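PDB 2D42: non-toxic crystal protein from Bacillus thuringiensis, which is of unknown function: a parasporal crystal protein found to be non-toxic, although its structure closely resembles that of beta-pore-forming toxins. Local coordinates for residues A[10-15]-A[203-208]; A[211-214]-A[219-222]; A[62-67]-A[243-248]. All blocks are in the same frame, centred on the assembly; numbering follows the deposited sequence.

Contact 1. Residues A[10-15]-A[203-208]; sequences EIYGMQ and LQANGT
Asn206 lays the end of its side chain against the first helix at Tyr12. Its OD1 comes to 3.6 Å from Tyr12 CA and 3.7 Å from Tyr12 CB, while its ND2 lies 4.0 Å from Ile11 CB. All three are van der Waals contacts. The side chains of Tyr12 and Asn206 cross at about a right angle, and the amide plane is turned 46° from the phenol ring, so the amide is not stacked on it; OD1 sits near the ring's plane, at its edge. Ala205, the residue before Asn206, offers its CB to the same ring. This methyl lies in the ring plane and touches the edge at two carbons, 3.7 Å from Tyr12 CD1 and equally far from Tyr12 CE1. A residue as small as alanine suits the place, since it lets the flat ring come up close to the end of helix 199-206. Tyr12 directs its ring there with CG anti to the backbone N (chi1 172°), and the ring also rests on Gln195 and Val197 of the neighbouring strand 189-198.

What fixes the amide lies just outside the contact: ND2 donates to the backbone O of Glu8, in the preceding turn of helix 5-19. Thr208 OG1 bonds to the carboxylate of Glu8. The end of helix 199-206 is shaped by a Schellman motif, in which Thr208 N bonds to Leu203 O (3.2 Å) and Gly207, at positive phi, is the C-prime residue; glycine takes that backbone readily. The chemistry implies a helix-to-helix join at the surface made by van der Waals contacts of Tyr12, Ile11, Ala205 and Asn206, while the two hydrogen bonds to Glu8, one to its carbonyl and one to its carboxylate, tie the end of helix 199-206 to helix 5-19.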
loop_
_atom_site.group_PDB
_atom_site.type_symbol
_atom_site.label_atom_id
_atom_site.label_comp_id
_atom_site.label_asym_id
_atom_site.label_seq_id
_atom_site.Cartn_x
_atom_site.Cartn_y
_atom_site.Cartn_z
ATOM N N GLU A 10 5.754 28.835 2.475
ATOM C CA GLU A 10 6.099 29.859 3.454
ATOM C C GLU A 10 7.590 30.211 3.335
ATOM O O GLU A 10 7.959 31.387 3.324
ATOM C CB GLU A 10 5.772 29.354 4.864
ATOM C CG GLU A 10 5.886 30.396 5.965
ATOM C CD GLU A 10 5.529 29.822 7.326
ATOM O OE1 GLU A 10 6.254 28.920 7.801
ATOM O OE2 GLU A 10 4.521 30.266 7.918
ATOM N N ILE A 11 8.439 29.192 3.232
ATOM C CA ILE A 11 9.882 29.412 3.105
ATOM C C ILE A 11 10.182 30.217 1.847
ATOM O O ILE A 11 10.981 31.154 1.867
ATOM C CB ILE A 11 10.650 28.073 3.034
ATOM C CG1 ILE A 11 10.540 27.345 4.377
ATOM C CG2 ILE A 11 12.101 28.322 2.660
ATOM C CD1 ILE A 11 11.149 25.947 4.382
ATOM N N TYR A 12 9.546 29.840 0.747
ATOM C CA TYR A 12 9.741 30.544 -0.506
ATOM C C TYR A 12 9.325 32.013 -0.370
ATOM O O TYR A 12 10.032 32.906 -0.824
ATOM C CB TYR A 12 8.915 29.899 -1.612
ATOM C CG TYR A 12 8.926 30.695 -2.892
ATOM C CD1 TYR A 12 9.949 30.538 -3.824
ATOM C CD2 TYR A 12 7.918 31.623 -3.165
ATOM C CE1 TYR A 12 9.967 31.284 -5.003
ATOM C CE2 TYR A 12 7.927 32.377 -4.338
ATOM C CZ TYR A 12 8.951 32.200 -5.254
ATOM O OH TYR A 12 8.948 32.914 -6.433
ATOM N N GLY A 13 8.169 32.242 0.247
ATOM C CA GLY A 13 7.663 33.593 0.425
ATOM C C GLY A 13 8.532 34.452 1.323
ATOM O O GLY A 13 8.723 35.635 1.062
ATOM N N MET A 14 9.058 33.857 2.385
ATOM C CA MET A 14 9.909 34.594 3.301
ATOM C C MET A 14 11.210 35.037 2.642
ATOM O O MET A 14 11.679 36.150 2.884
ATOM C CB MET A 14 10.184 33.751 4.541
ATOM C CG MET A 14 8.961 33.625 5.427
ATOM S SD MET A 14 9.239 32.646 6.905
ATOM C CE MET A 14 10.322 33.761 7.841
ATOM N N GLN A 15 11.782 34.184 1.796
ATOM C CA GLN A 15 13.024 34.526 1.105
ATOM C C GLN A 15 12.744 35.535 -0.002
ATOM O O GLN A 15 13.537 36.447 -0.239
ATOM C CB GLN A 15 13.690 33.271 0.517
ATOM C CG GLN A 15 12.913 32.556 -0.603
ATOM C CD GLN A 15 13.204 33.100 -2.005
ATOM O OE1 GLN A 15 12.606 32.656 -2.991
ATOM N NE2 GLN A 15 14.129 34.056 -2.096
ATOM N N LEU A 203 9.307 24.720 -5.227
ATOM C CA LEU A 203 10.155 23.554 -4.995
ATOM C C LEU A 203 11.508 23.726 -5.663
ATOM O O LEU A 203 12.543 23.373 -5.104
ATOM C CB LEU A 203 9.470 22.289 -5.533
ATOM C CG LEU A 203 8.151 21.919 -4.843
ATOM C CD1 LEU A 203 7.413 20.854 -5.629
ATOM C CD2 LEU A 203 8.443 21.448 -3.429
ATOM N N GLN A 204 11.500 24.273 -6.870
ATOM C CA GLN A 204 12.743 24.478 -7.585
ATOM C C GLN A 204 13.592 25.524 -6.878
ATOM O O GLN A 204 14.796 25.338 -6.685
ATOM C CB GLN A 204 12.457 24.908 -9.020
ATOM C CG GLN A 204 13.669 24.845 -9.907
ATOM C CD GLN A 204 13.298 24.602 -11.345
ATOM O OE1 GLN A 204 12.585 25.397 -11.960
ATOM N NE2 GLN A 204 13.770 23.493 -11.895
ATOM N N ALA A 205 12.954 26.618 -6.477
ATOM C CA ALA A 205 13.655 27.697 -5.798
ATOM C C ALA A 205 14.189 27.240 -4.450
ATOM O O ALA A 205 15.307 27.578 -4.073
ATOM C CB ALA A 205 12.725 28.890 -5.612
ATOM N N ASN A 206 13.389 26.469 -3.722
ATOM C CA ASN A 206 13.790 25.975 -2.406
ATOM C C ASN A 206 14.803 24.833 -2.462
ATOM O O ASN A 206 15.490 24.552 -1.475
ATOM C CB ASN A 206 12.563 25.494 -1.630
ATOM C CG ASN A 206 11.679 26.630 -1.164
ATOM O OD1 ASN A 206 11.970 27.808 -1.403
ATOM N ND2 ASN A 206 10.588 26.284 -0.490
ATOM N N GLY A 207 14.890 24.175 -3.610
ATOM C CA GLY A 207 15.799 23.051 -3.736
ATOM C C GLY A 207 15.268 21.882 -2.924
ATOM O O GLY A 207 16.018 20.986 -2.544
ATOM N N THR A 208 13.966 21.901 -2.655
ATOM C CA THR A 208 13.301 20.857 -1.882
ATOM C C THR A 208 13.690 19.461 -2.373
ATOM O O THR A 208 13.521 19.135 -3.542
ATOM C CB THR A 208 11.768 21.008 -1.976
ATOM O OG1 THR A 208 11.414 22.392 -1.818
ATOM C CG2 THR A 208 11.089 20.184 -0.900
#

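Contact 2. Residues A[211-214]-A[219-222]; sequences FTIS and RAYF
Strands 211-214 and 219-222 run antiparallel at 157°, their axes 4.6 Å apart, with Thr212-Tyr221 and Ser214-Arg219 as hydrogen-bonded pairs and Phe211-Phe222 and Ile213-Ala220 as non-hydrogen-bonded ones. Tyr221 N to Thr212 O is short and nearly straight (2.8 Å), and Phe211 CA adds a CA-H...O contact to Tyr221 O at 3.3 Å.

On one face, the Phe211 ring leans over the neighbouring strand. Its CE1 meets Phe222 CB at 3.5 Å, and Phe222 CD1 lies over one face of the Phe211 ring, offset toward the rim. The two rings meet obliquely, planes at 55°. Their first torsions differ: Phe211, with CG beside its own N, brings its ring in over the other strand and onto Phe222, whose CG is anti to its backbone N (chi1 173°). Ala220 is small enough to let Phe211 CD1 (4.0 Å) and Ile213 CD1 (3.9 Å) both reach its CB.

The pairing forms a beta hairpin, whose second strand continues as the long strand 219-244 of the elongated, beta-rich fold shared with the aerolysin-like toxins. The apolar face of the hairpin lies against helix 199-206, with Phe211 and Ala220 on Leu203.

The other face is more polar. Thr212, beta-branched and so suited to an extended backbone, sets its OG1 against Tyr221 CB at 3.5 Å. Tyr221 leans back toward Arg219, whose NH1 donates to Tyr221 OH; Ser214 OG, meanwhile, bonds to Gln217 N in the turn.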
loop_
_atom_site.group_PDB
_atom_site.type_symbol
_atom_site.label_atom_id
_atom_site.label_comp_id
_atom_site.label_asym_id
_atom_site.label_seq_id
_atom_site.Cartn_x
_atom_site.Cartn_y
_atom_site.Cartn_z
ATOM N N PHE A 211 12.289 15.831 -5.427
ATOM C CA PHE A 211 11.510 16.229 -6.595
ATOM C C PHE A 211 12.293 16.458 -7.878
ATOM O O PHE A 211 13.441 16.890 -7.853
ATOM C CB PHE A 211 10.762 17.530 -6.301
ATOM C CG PHE A 211 9.725 17.424 -5.229
ATOM C CD1 PHE A 211 8.405 17.114 -5.550
ATOM C CD2 PHE A 211 10.046 17.705 -3.905
ATOM C CE1 PHE A 211 7.418 17.094 -4.568
ATOM C CE2 PHE A 211 9.064 17.685 -2.916
ATOM C CZ PHE A 211 7.748 17.381 -3.252
ATOM N N THR A 212 11.656 16.162 -9.004
ATOM C CA THR A 212 12.250 16.440 -10.302
ATOM C C THR A 212 11.155 17.315 -10.894
ATOM O O THR A 212 9.976 16.975 -10.807
ATOM C CB THR A 212 12.470 15.177 -11.158
ATOM O OG1 THR A 212 11.213 14.602 -11.513
ATOM C CG2 THR A 212 13.311 14.161 -10.388
ATOM N N ILE A 213 11.544 18.449 -11.466
ATOM C CA ILE A 213 10.593 19.414 -12.014
ATOM C C ILE A 213 10.422 19.376 -13.525
ATOM O O ILE A 213 11.388 19.222 -14.263
ATOM C CB ILE A 213 11.013 20.853 -11.658
ATOM C CG1 ILE A 213 11.571 20.911 -10.228
ATOM C CG2 ILE A 213 9.832 21.796 -11.848
ATOM C CD1 ILE A 213 10.614 20.487 -9.148
ATOM N N SER A 214 9.190 19.551 -13.984
ATOM C CA SER A 214 8.925 19.574 -15.415
ATOM C C SER A 214 8.108 20.801 -15.810
ATOM O O SER A 214 6.884 20.795 -15.706
ATOM C CB SER A 214 8.173 18.315 -15.843
ATOM O OG SER A 214 7.892 18.357 -17.234
ATOM N N ARG A 219 4.474 20.412 -13.681
ATOM C CA ARG A 219 4.301 19.570 -12.511
ATOM C C ARG A 219 5.642 19.152 -11.949
ATOM O O ARG A 219 6.686 19.296 -12.597
ATOM C CB ARG A 219 3.511 18.316 -12.892
ATOM C CG ARG A 219 4.252 17.454 -13.911
ATOM C CD ARG A 219 3.406 16.308 -14.419
ATOM N NE ARG A 219 2.178 16.762 -15.062
ATOM C CZ ARG A 219 1.392 15.971 -15.783
ATOM N NH1 ARG A 219 1.724 14.700 -15.944
ATOM N NH2 ARG A 219 0.283 16.440 -16.343
ATOM N N ALA A 220 5.603 18.639 -10.727
ATOM C CA ALA A 220 6.802 18.159 -10.067
ATOM C C ALA A 220 6.536 16.698 -9.737
ATOM O O ALA A 220 5.442 16.347 -9.304
ATOM C CB ALA A 220 7.062 18.953 -8.800
ATOM N N TYR A 221 7.522 15.841 -9.968
ATOM C CA TYR A 221 7.355 14.429 -9.671
ATOM C C TYR A 221 8.066 14.134 -8.356
ATOM O O TYR A 221 9.259 14.399 -8.210
ATOM C CB TYR A 221 7.933 13.564 -10.796
ATOM C CG TYR A 221 7.090 13.540 -12.055
ATOM C CD1 TYR A 221 7.278 14.477 -13.072
ATOM C CD2 TYR A 221 6.094 12.577 -12.223
ATOM C CE1 TYR A 221 6.488 14.453 -14.242
ATOM C CE2 TYR A 221 5.301 12.545 -13.377
ATOM C CZ TYR A 221 5.501 13.483 -14.383
ATOM O OH TYR A 221 4.713 13.436 -15.520
ATOM N N PHE A 222 7.326 13.605 -7.392
ATOM C CA PHE A 222 7.911 13.290 -6.095
ATOM C C PHE A 222 8.288 11.819 -5.996
ATOM O O PHE A 222 7.552 10.946 -6.455
ATOM C CB PHE A 222 6.927 13.620 -4.962
ATOM C CG PHE A 222 7.394 13.168 -3.602
ATOM C CD1 PHE A 222 8.379 13.871 -2.917
ATOM C CD2 PHE A 222 6.881 12.004 -3.027
ATOM C CE1 PHE A 222 8.855 13.419 -1.675
ATOM C CE2 PHE A 222 7.345 11.547 -1.796
ATOM C CZ PHE A 222 8.334 12.252 -1.116
#

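Contact 3. Residues A[62-67]-A[243-248]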
loop_
_atom_site.group_PDB
_atom_site.type_symbol
_atom_site.label_atom_id
_atom_site.label_comp_id
_atom_site.label_asym_id
_atom_site.label_seq_id
_atom_site.Cartn_x
_atom_site.Cartn_y
_atom_site.Cartn_z
ATOM N N ILE A 62 -13.910 -36.071 7.861
ATOM C CA ILE A 62 -13.809 -37.507 7.741
ATOM C C ILE A 62 -15.001 -38.175 7.085
ATOM O O ILE A 62 -16.146 -37.850 7.380
ATOM C CB ILE A 62 -13.619 -38.138 9.141
ATOM C CG1 ILE A 62 -12.321 -37.609 9.764
ATOM C CG2 ILE A 62 -13.621 -39.666 9.036
ATOM C CD1 ILE A 62 -12.088 -38.029 11.188
ATOM N N ILE A 63 -14.725 -39.103 6.176
ATOM C CA ILE A 63 -15.784 -39.871 5.537
ATOM C C ILE A 63 -15.451 -41.315 5.870
ATOM O O ILE A 63 -14.425 -41.837 5.443
ATOM C CB ILE A 63 -15.810 -39.674 4.015
ATOM C CG1 ILE A 63 -16.171 -38.218 3.697
ATOM C CG2 ILE A 63 -16.803 -40.647 3.392
ATOM C CD1 ILE A 63 -16.241 -37.904 2.206
ATOM N N THR A 64 -16.304 -41.950 6.660
ATOM C CA THR A 64 -16.064 -43.324 7.064
ATOM C C THR A 64 -16.956 -44.322 6.344
ATOM O O THR A 64 -18.169 -44.146 6.280
ATOM C CB THR A 64 -16.293 -43.500 8.561
ATOM O OG1 THR A 64 -15.510 -42.543 9.279
ATOM C CG2 THR A 64 -15.906 -44.911 8.994
ATOM N N ASN A 65 -16.352 -45.374 5.803
ATOM C CA ASN A 65 -17.131 -46.402 5.121
ATOM C C ASN A 65 -17.150 -47.654 5.982
ATOM O O ASN A 65 -16.167 -48.399 6.042
ATOM C CB ASN A 65 -16.539 -46.727 3.753
ATOM C CG ASN A 65 -17.273 -47.866 3.062
ATOM O OD1 ASN A 65 -18.290 -48.349 3.557
ATOM N ND2 ASN A 65 -16.760 -48.297 1.921
ATOM N N THR A 66 -18.264 -47.879 6.665
ATOM C CA THR A 66 -18.387 -49.049 7.516
ATOM C C THR A 66 -19.072 -50.195 6.776
ATOM O O THR A 66 -19.580 -51.121 7.395
ATOM C CB THR A 66 -19.183 -48.723 8.793
ATOM O OG1 THR A 66 -20.541 -48.433 8.450
ATOM C CG2 THR A 66 -18.575 -47.509 9.501
ATOM N N THR A 67 -19.082 -50.132 5.451
ATOM C CA THR A 67 -19.722 -51.172 4.657
ATOM C C THR A 67 -18.724 -52.124 4.016
ATOM O O THR A 67 -17.509 -51.940 4.112
ATOM C CB THR A 67 -20.580 -50.590 3.525
ATOM O OG1 THR A 67 -19.729 -50.111 2.477
ATOM C CG2 THR A 67 -21.445 -49.448 4.040
ATOM N N GLU A 243 -7.362 -45.169 5.377
ATOM C CA GLU A 243 -6.858 -46.255 6.202
ATOM C C GLU A 243 -7.957 -47.212 6.642
ATOM O O GLU A 243 -9.124 -46.832 6.749
ATOM C CB GLU A 243 -6.139 -45.679 7.425
ATOM C CG GLU A 243 -7.014 -44.809 8.303
ATOM C CD GLU A 243 -6.211 -43.966 9.278
ATOM O OE1 GLU A 243 -6.828 -43.275 10.119
ATOM O OE2 GLU A 243 -4.964 -43.986 9.204
ATOM N N PRO A 244 -7.591 -48.476 6.903
ATOM C CA PRO A 244 -8.557 -49.487 7.333
ATOM C C PRO A 244 -9.032 -49.268 8.764
ATOM O O PRO A 244 -8.296 -48.754 9.609
ATOM C CB PRO A 244 -7.776 -50.789 7.181
ATOM C CG PRO A 244 -6.383 -50.368 7.537
ATOM C CD PRO A 244 -6.244 -49.063 6.771
ATOM N N LEU A 245 -10.273 -49.655 9.023
ATOM C CA LEU A 245 -10.843 -49.529 10.350
ATOM C C LEU A 245 -10.356 -50.719 11.173
ATOM O O LEU A 245 -10.155 -51.808 10.637
ATOM C CB LEU A 245 -12.370 -49.549 10.263
ATOM C CG LEU A 245 -13.002 -48.490 9.357
ATOM C CD1 LEU A 245 -14.492 -48.736 9.262
ATOM C CD2 LEU A 245 -12.715 -47.101 9.908
ATOM N N PRO A 246 -10.153 -50.523 12.484
ATOM C CA PRO A 246 -9.688 -51.592 13.373
ATOM C C PRO A 246 -10.312 -52.950 13.042
ATOM O O PRO A 246 -11.535 -53.081 12.970
ATOM C CB PRO A 246 -10.097 -51.081 14.748
ATOM C CG PRO A 246 -9.863 -49.609 14.615
ATOM C CD PRO A 246 -10.439 -49.293 13.247
ATOM N N GLY A 247 -9.462 -53.954 12.833
ATOM C CA GLY A 247 -9.944 -55.286 12.511
ATOM C C GLY A 247 -10.031 -55.524 11.014
ATOM O O GLY A 247 -10.750 -56.415 10.556
ATOM N N HIS A 248 -9.293 -54.723 10.252
ATOM C CA HIS A 248 -9.282 -54.832 8.797
ATOM C C HIS A 248 -7.899 -54.467 8.263
ATOM O O HIS A 248 -7.042 -53.998 9.015
ATOM C CB HIS A 248 -10.340 -53.898 8.198
ATOM C CG HIS A 248 -11.738 -54.200 8.648
ATOM N ND1 HIS A 248 -12.445 -55.296 8.200
ATOM C CD2 HIS A 248 -12.549 -53.563 9.527
ATOM C CE1 HIS A 248 -13.630 -55.322 8.785
ATOM N NE2 HIS A 248 -13.718 -54.281 9.594
#
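Leu245 alone carries its side of this contact: it reaches Thr64, Asn65 and Thr66 although no pair of CA atoms across the two segments comes nearer than 8.1 Å. Its two methyls divide the work. CD1 rests on the backbone, 3.6 Å from Asn65 O, and CD2 meets Thr64 CG2 at 4.0 Å; the Thr66 methyl stands more loosely beside CD1. Thr64 brings its methyl to the leucine by holding CG2 anti to the backbone N, while its OG1 stays beside that N. The two side chains cross obliquely. A long, branched residue suits this place, since it can bridge a gap wider than that between paired strands.

The gap is explained by the sheet, in which strand 150-185 pairs with both strand 54-65 and strand 219-244: Asn65 bonds through its backbone to His150 and Leu245 to Phe149, and Thr64 and Leu245 both pack on Arg151. The contact thus spans a shared middle strand at one end of the elongated fold.

The Asn65 side chain takes no part in the touch on Leu245; it forms an Asx turn within its own segment. Its OD1 accepts from Thr67 N at 2.7 Å, with the donor above the carbonyl plane; Thr67 OG1 approaches it too, but so closely that the detail is doubtful. ND2 donates to Asn69 O and Val146 O.

How the contacts relate
Contacts 1 and 2 are neighbours, their centres 15 Å apart, and follow one another along the chain. Leu203 joins them: from helix 199-206 its CD1 lies 3.7 Å from Ala220 CB and its CD2 3.8 Å from Phe211 CE2, so the helix faces helix 5-19 through one side and the hairpin through another. Contact 3 sits at the far end of the molecule, on the other side of the chain's centre, about 71 Å from contact 2 and 80 Å from contact 1 between centres. Strand 219-244 nevertheless links contacts 2 and 3, beginning in the hairpin of one and ending at the other.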